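Local coordinates for ribulose-5-phosphate reductase 1 (Staphylococcus aureus, PDB 6XHK), which reduces D-ribulose 5-phosphate to D-ribitol 5-phosphate with NADPH, a step in making the ribitol phosphate polymer of wall teichoic acid, at residues 21-35 / 116-128. Residues are numbered along the deposited sequence; the frame is centred on the assembly and turned at random.
Sequences VDIYSDYVIVRPLYM and FMQDFVLLNHDRA
An antiparallel strand pair of the GroES-like domain joins V28 and V30 to L123 and V121 through four backbone hydrogen bonds. V28 N reaches L123 O at 2.9 Å and V121 N reaches V30 O at 2.8 Å; the return bonds, L123 N to V28 O and V30 N to V121 O, complete the two hydrogen-bonded pairs. Beta-branched V28 and V30 suit extended backbone, and with V121 and L123 they fill one buried face, where V30 CG2 meets L123 CD1 at 4.1 Å.

On the other face I29 sits beside L122. I29 CG2, anti to the backbone N because CG1 takes chi1 -66°, touches F120 CD1 at 3.6 Å, the two side chains crossing obliquely. Branched L122 can serve two neighbours: CB packs on Y27 CD1 (3.7 Å) and CD2 meets V21 CG1 tip to tip. In this zinc-dependent alcohol dehydrogenase fold, strand 28-36 also pairs with strands 65-73 and 334-339. P32 has no N-H to donate, consistent with the pairing to 116-128 stopping at V30-V121. Farther along, the flexible thioether of M35 brings CE to F116 CB at 3.8 Å; the F116 side chain lies about 5 Å from that of H64, a predicted ligand of the catalytic zinc. R31 NH1 makes a long salt bridge to D119 OD1 (3.7 Å), while D119 OD2 accepts from Q4.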
loop_
_atom_site.group_PDB
_atom_site.type_symbol
_atom_site.label_atom_id
_atom_site.label_comp_id
_atom_site.label_asym_id
_atom_site.label_seq_id
_atom_site.Cartn_x
_atom_site.Cartn_y
_atom_site.Cartn_z
ATOM N N VAL A 21 1.659 3.864 29.293
ATOM C CA VAL A 21 0.437 3.522 28.573
ATOM C C VAL A 21 -0.658 3.288 29.596
ATOM O O VAL A 21 -0.484 2.487 30.521
ATOM C CB VAL A 21 0.615 2.279 27.681
ATOM C CG1 VAL A 21 -0.740 1.772 27.203
ATOM C CG2 VAL A 21 1.496 2.608 26.502
ATOM N N ASP A 22 -1.779 3.991 29.438
ATOM C CA ASP A 22 -2.886 3.895 30.384
ATOM C C ASP A 22 -3.851 2.836 29.864
ATOM O O ASP A 22 -4.535 3.050 28.860
ATOM C CB ASP A 22 -3.585 5.238 30.554
ATOM C CG ASP A 22 -4.663 5.203 31.607
ATOM O OD1 ASP A 22 -4.410 5.701 32.714
ATOM O OD2 ASP A 22 -5.745 4.646 31.355
ATOM N N ILE A 23 -3.888 1.690 30.548
ATOM C CA ILE A 23 -4.769 0.584 30.182
ATOM C C ILE A 23 -6.213 1.065 30.126
ATOM O O ILE A 23 -7.022 0.558 29.342
ATOM C CB ILE A 23 -4.573 -0.580 31.198
ATOM C CG1 ILE A 23 -3.093 -0.966 31.301
ATOM C CG2 ILE A 23 -5.401 -1.811 30.852
ATOM C CD1 ILE A 23 -2.323 -0.251 32.449
ATOM N N TYR A 24 -6.552 2.079 30.918
ATOM C CA TYR A 24 -7.945 2.401 31.190
ATOM C C TYR A 24 -8.422 3.633 30.416
ATOM O O TYR A 24 -9.329 4.340 30.858
ATOM C CB TYR A 24 -8.167 2.547 32.704
ATOM C CG TYR A 24 -7.750 1.295 33.494
ATOM C CD1 TYR A 24 -8.625 0.213 33.630
ATOM C CD2 TYR A 24 -6.521 1.217 34.151
ATOM C CE1 TYR A 24 -8.262 -0.941 34.324
ATOM C CE2 TYR A 24 -6.154 0.067 34.864
ATOM C CZ TYR A 24 -7.032 -1.008 34.948
ATOM O OH TYR A 24 -6.701 -2.157 35.645
ATOM N N SER A 25 -7.848 3.880 29.244
ATOM C CA SER A 25 -8.169 5.038 28.426
ATOM C C SER A 25 -9.135 4.659 27.298
ATOM O O SER A 25 -9.406 3.479 27.041
ATOM C CB SER A 25 -6.879 5.660 27.883
ATOM O OG SER A 25 -6.223 4.789 26.986
ATOM N N ASP A 26 -9.676 5.691 26.622
ATOM C CA ASP A 26 -10.661 5.479 25.567
ATOM C C ASP A 26 -10.029 4.941 24.294
ATOM O O ASP A 26 -10.645 4.957 23.220
ATOM C CB ASP A 26 -11.430 6.770 25.283
ATOM C CG ASP A 26 -12.737 6.516 24.548
ATOM O OD1 ASP A 26 -13.228 5.366 24.586
ATOM O OD2 ASP A 26 -13.276 7.468 23.937
ATOM N N TYR A 27 -8.798 4.465 24.407
ATOM C CA TYR A 27 -8.097 3.829 23.317
ATOM C C TYR A 27 -8.302 2.320 23.414
ATOM O O TYR A 27 -8.845 1.792 24.390
ATOM C CB TYR A 27 -6.620 4.214 23.367
ATOM C CG TYR A 27 -6.366 5.655 22.989
ATOM C CD1 TYR A 27 -5.233 6.318 23.440
ATOM C CD2 TYR A 27 -7.276 6.367 22.208
ATOM C CE1 TYR A 27 -4.992 7.645 23.108
ATOM C CE2 TYR A 27 -7.048 7.694 21.873
ATOM C CZ TYR A 27 -5.900 8.325 22.330
ATOM O OH TYR A 27 -5.650 9.636 22.008
ATOM N N VAL A 28 -7.889 1.620 22.372
ATOM C CA VAL A 28 -7.837 0.168 22.354
ATOM C C VAL A 28 -6.364 -0.218 22.209
ATOM O O VAL A 28 -5.709 0.148 21.228
ATOM C CB VAL A 28 -8.751 -0.427 21.261
ATOM C CG1 VAL A 28 -8.578 0.274 19.986
ATOM C CG2 VAL A 28 -8.426 -1.866 21.002
ATOM N N ILE A 29 -5.819 -0.876 23.231
ATOM C CA ILE A 29 -4.400 -1.224 23.269
ATOM C C ILE A 29 -4.199 -2.514 22.489
ATOM O O ILE A 29 -4.863 -3.516 22.751
ATOM C CB ILE A 29 -3.891 -1.365 24.713
ATOM C CG1 ILE A 29 -3.932 -0.017 25.449
ATOM C CG2 ILE A 29 -2.482 -1.912 24.722
ATOM C CD1 ILE A 29 -5.244 0.269 26.143
ATOM N N VAL A 30 -3.279 -2.490 21.532
ATOM C CA VAL A 30 -3.143 -3.518 20.506
ATOM C C VAL A 30 -1.694 -3.969 20.459
ATOM O O VAL A 30 -0.782 -3.133 20.443
ATOM C CB VAL A 30 -3.591 -2.987 19.129
ATOM C CG1 VAL A 30 -3.570 -4.067 18.080
ATOM C CG2 VAL A 30 -4.994 -2.427 19.236
ATOM N N ARG A 31 -1.473 -5.321 20.438
ATOM C CA ARG A 31 -0.075 -5.667 20.216
ATOM C C ARG A 31 0.123 -6.025 18.758
ATOM O O ARG A 31 -0.604 -6.876 18.225
ATOM C CB ARG A 31 0.388 -6.836 21.080
ATOM C CG ARG A 31 1.809 -7.249 20.709
ATOM C CD ARG A 31 2.313 -8.330 21.562
ATOM N NE ARG A 31 3.576 -8.874 21.088
ATOM C CZ ARG A 31 4.753 -8.496 21.583
ATOM N NH1 ARG A 31 4.813 -7.559 22.524
ATOM N NH2 ARG A 31 5.874 -9.044 21.142
ATOM N N PRO A 32 1.069 -5.395 18.075
ATOM C CA PRO A 32 1.299 -5.747 16.678
ATOM C C PRO A 32 1.784 -7.178 16.520
ATOM O O PRO A 32 2.528 -7.695 17.353
ATOM C CB PRO A 32 2.336 -4.709 16.234
ATOM C CG PRO A 32 3.054 -4.322 17.478
ATOM C CD PRO A 32 1.996 -4.342 18.541
ATOM N N LEU A 33 1.308 -7.826 15.452
ATOM C CA LEU A 33 1.658 -9.204 15.111
ATOM C C LEU A 33 2.510 -9.294 13.851
ATOM O O LEU A 33 3.652 -9.755 13.909
ATOM C CB LEU A 33 0.389 -10.070 14.952
ATOM C CG LEU A 33 -0.461 -10.264 16.209
ATOM C CD1 LEU A 33 -1.731 -11.071 15.954
ATOM C CD2 LEU A 33 0.393 -10.877 17.300
ATOM N N TYR A 34 1.977 -8.888 12.704
ATOM C CA TYR A 34 2.736 -8.789 11.465
ATOM C C TYR A 34 2.709 -7.346 10.953
ATOM O O TYR A 34 1.750 -6.597 11.169
ATOM C CB TYR A 34 2.188 -9.782 10.427
ATOM C CG TYR A 34 2.255 -11.231 10.895
ATOM C CD1 TYR A 34 1.156 -11.850 11.511
ATOM C CD2 TYR A 34 3.408 -11.991 10.698
ATOM C CE1 TYR A 34 1.220 -13.173 11.935
ATOM C CE2 TYR A 34 3.480 -13.321 11.119
ATOM C CZ TYR A 34 2.386 -13.905 11.734
ATOM O OH TYR A 34 2.464 -15.223 12.143
ATOM N N MET A 35 3.799 -6.934 10.316
ATOM C CA MET A 35 3.889 -5.577 9.803
ATOM C C MET A 35 4.837 -5.575 8.615
ATOM O O MET A 35 5.748 -6.403 8.543
ATOM C CB MET A 35 4.344 -4.604 10.901
ATOM C CG MET A 35 5.727 -4.841 11.492
ATOM S SD MET A 35 6.049 -3.688 12.862
ATOM C CE MET A 35 4.496 -3.787 13.739
ATOM N N PHE A 116 4.427 1.945 14.349
ATOM C CA PHE A 116 3.977 0.636 14.814
ATOM C C PHE A 116 5.087 -0.228 15.402
ATOM O O PHE A 116 4.784 -1.255 16.021
ATOM C CB PHE A 116 3.297 -0.149 13.677
ATOM C CG PHE A 116 1.952 0.392 13.273
ATOM C CD1 PHE A 116 1.348 1.417 13.979
ATOM C CD2 PHE A 116 1.304 -0.108 12.149
ATOM C CE1 PHE A 116 0.100 1.915 13.585
ATOM C CE2 PHE A 116 0.057 0.389 11.740
ATOM C CZ PHE A 116 -0.548 1.396 12.464
ATOM N N MET A 117 6.354 0.138 15.246
ATOM C CA MET A 117 7.412 -0.629 15.901
ATOM C C MET A 117 7.433 -0.304 17.391
ATOM O O MET A 117 8.313 0.387 17.906
ATOM C CB MET A 117 8.754 -0.360 15.248
ATOM C CG MET A 117 8.729 -0.488 13.759
ATOM S SD MET A 117 10.226 0.253 13.146
ATOM C CE MET A 117 11.427 -0.913 13.710
ATOM N N GLN A 118 6.442 -0.832 18.104
ATOM C CA GLN A 118 6.416 -0.703 19.553
ATOM C C GLN A 118 5.684 -1.902 20.149
ATOM O O GLN A 118 5.033 -2.673 19.440
ATOM C CB GLN A 118 5.782 0.631 19.977
ATOM C CG GLN A 118 4.513 1.026 19.274
ATOM C CD GLN A 118 4.342 2.522 19.265
ATOM O OE1 GLN A 118 5.275 3.240 18.927
ATOM N NE2 GLN A 118 3.181 3.007 19.699
ATOM N N ASP A 119 5.811 -2.061 21.474
ATOM C CA ASP A 119 5.185 -3.202 22.136
ATOM C C ASP A 119 3.663 -3.086 22.136
ATOM O O ASP A 119 2.973 -4.107 22.058
ATOM C CB ASP A 119 5.691 -3.351 23.572
ATOM C CG ASP A 119 7.048 -4.032 23.661
ATOM O OD1 ASP A 119 7.368 -4.860 22.773
ATOM O OD2 ASP A 119 7.769 -3.769 24.657
ATOM N N PHE A 120 3.119 -1.863 22.221
ATOM C CA PHE A 120 1.676 -1.662 22.191
ATOM C C PHE A 120 1.352 -0.437 21.342
ATOM O O PHE A 120 2.076 0.562 21.381
ATOM C CB PHE A 120 1.097 -1.454 23.589
ATOM C CG PHE A 120 1.337 -2.600 24.527
ATOM C CD1 PHE A 120 0.575 -3.753 24.457
ATOM C CD2 PHE A 120 2.278 -2.467 25.558
ATOM C CE1 PHE A 120 0.800 -4.787 25.337
ATOM C CE2 PHE A 120 2.499 -3.477 26.457
ATOM C CZ PHE A 120 1.756 -4.643 26.350
ATOM N N VAL A 121 0.263 -0.518 20.581
ATOM C CA VAL A 121 -0.219 0.574 19.738
ATOM C C VAL A 121 -1.609 0.953 20.215
ATOM O O VAL A 121 -2.494 0.096 20.294
ATOM C CB VAL A 121 -0.241 0.188 18.251
ATOM C CG1 VAL A 121 -0.633 1.356 17.416
ATOM C CG2 VAL A 121 1.130 -0.261 17.812
ATOM N N LEU A 122 -1.808 2.231 20.528
ATOM C CA LEU A 122 -3.117 2.710 20.959
ATOM C C LEU A 122 -3.879 3.266 19.768
ATOM O O LEU A 122 -3.336 4.039 18.983
ATOM C CB LEU A 122 -2.989 3.778 22.034
ATOM C CG LEU A 122 -2.137 3.276 23.179
ATOM C CD1 LEU A 122 -0.691 3.755 23.025
ATOM C CD2 LEU A 122 -2.749 3.761 24.440
ATOM N N LEU A 123 -5.132 2.873 19.639
ATOM C CA LEU A 123 -5.927 3.204 18.476
ATOM C C LEU A 123 -7.306 3.656 18.910
ATOM O O LEU A 123 -7.825 3.227 19.938
ATOM C CB LEU A 123 -6.058 2.012 17.530
ATOM C CG LEU A 123 -4.762 1.356 17.068
ATOM C CD1 LEU A 123 -5.072 0.250 16.101
ATOM C CD2 LEU A 123 -3.851 2.374 16.421
ATOM N N ASN A 124 -7.898 4.536 18.123
ATOM C CA ASN A 124 -9.293 4.803 18.388
ATOM C C ASN A 124 -10.125 3.618 17.919
ATOM O O ASN A 124 -9.686 2.786 17.124
ATOM C CB ASN A 124 -9.724 6.107 17.719
ATOM C CG ASN A 124 -8.954 7.292 18.254
ATOM O OD1 ASN A 124 -7.847 7.579 17.793
ATOM N ND2 ASN A 124 -9.494 7.933 19.292
ATOM N N HIS A 125 -11.333 3.527 18.450
ATOM C CA HIS A 125 -12.149 2.376 18.126
ATOM C C HIS A 125 -12.488 2.334 16.652
ATOM O O HIS A 125 -12.666 1.245 16.100
ATOM C CB HIS A 125 -13.381 2.422 18.996
ATOM C CG HIS A 125 -13.069 2.125 20.417
ATOM N ND1 HIS A 125 -12.709 3.114 21.305
ATOM C CD2 HIS A 125 -12.979 0.954 21.088
ATOM C CE1 HIS A 125 -12.445 2.566 22.478
ATOM N NE2 HIS A 125 -12.601 1.258 22.373
ATOM N N ASP A 126 -12.540 3.495 16.004
ATOM C CA ASP A 126 -12.707 3.584 14.564
ATOM C C ASP A 126 -11.393 3.460 13.798
ATOM O O ASP A 126 -11.427 3.454 12.568
ATOM C CB ASP A 126 -13.398 4.901 14.182
ATOM C CG ASP A 126 -12.673 6.134 14.713
ATOM O OD1 ASP A 126 -11.675 5.984 15.443
ATOM O OD2 ASP A 126 -13.083 7.264 14.361
ATOM N N ARG A 127 -10.240 3.367 14.471
ATOM C CA ARG A 127 -8.972 3.154 13.786
ATOM C C ARG A 127 -8.491 1.693 13.882
ATOM O O ARG A 127 -7.302 1.418 13.672
ATOM C CB ARG A 127 -7.909 4.138 14.298
ATOM N N ALA A 128 -9.404 0.749 14.140
ATOM C CA ALA A 128 -9.070 -0.673 14.306
ATOM C C ALA A 128 -10.179 -1.540 13.725
ATOM O O ALA A 128 -11.315 -1.510 14.216
ATOM C CB ALA A 128 -8.853 -1.028 15.782
#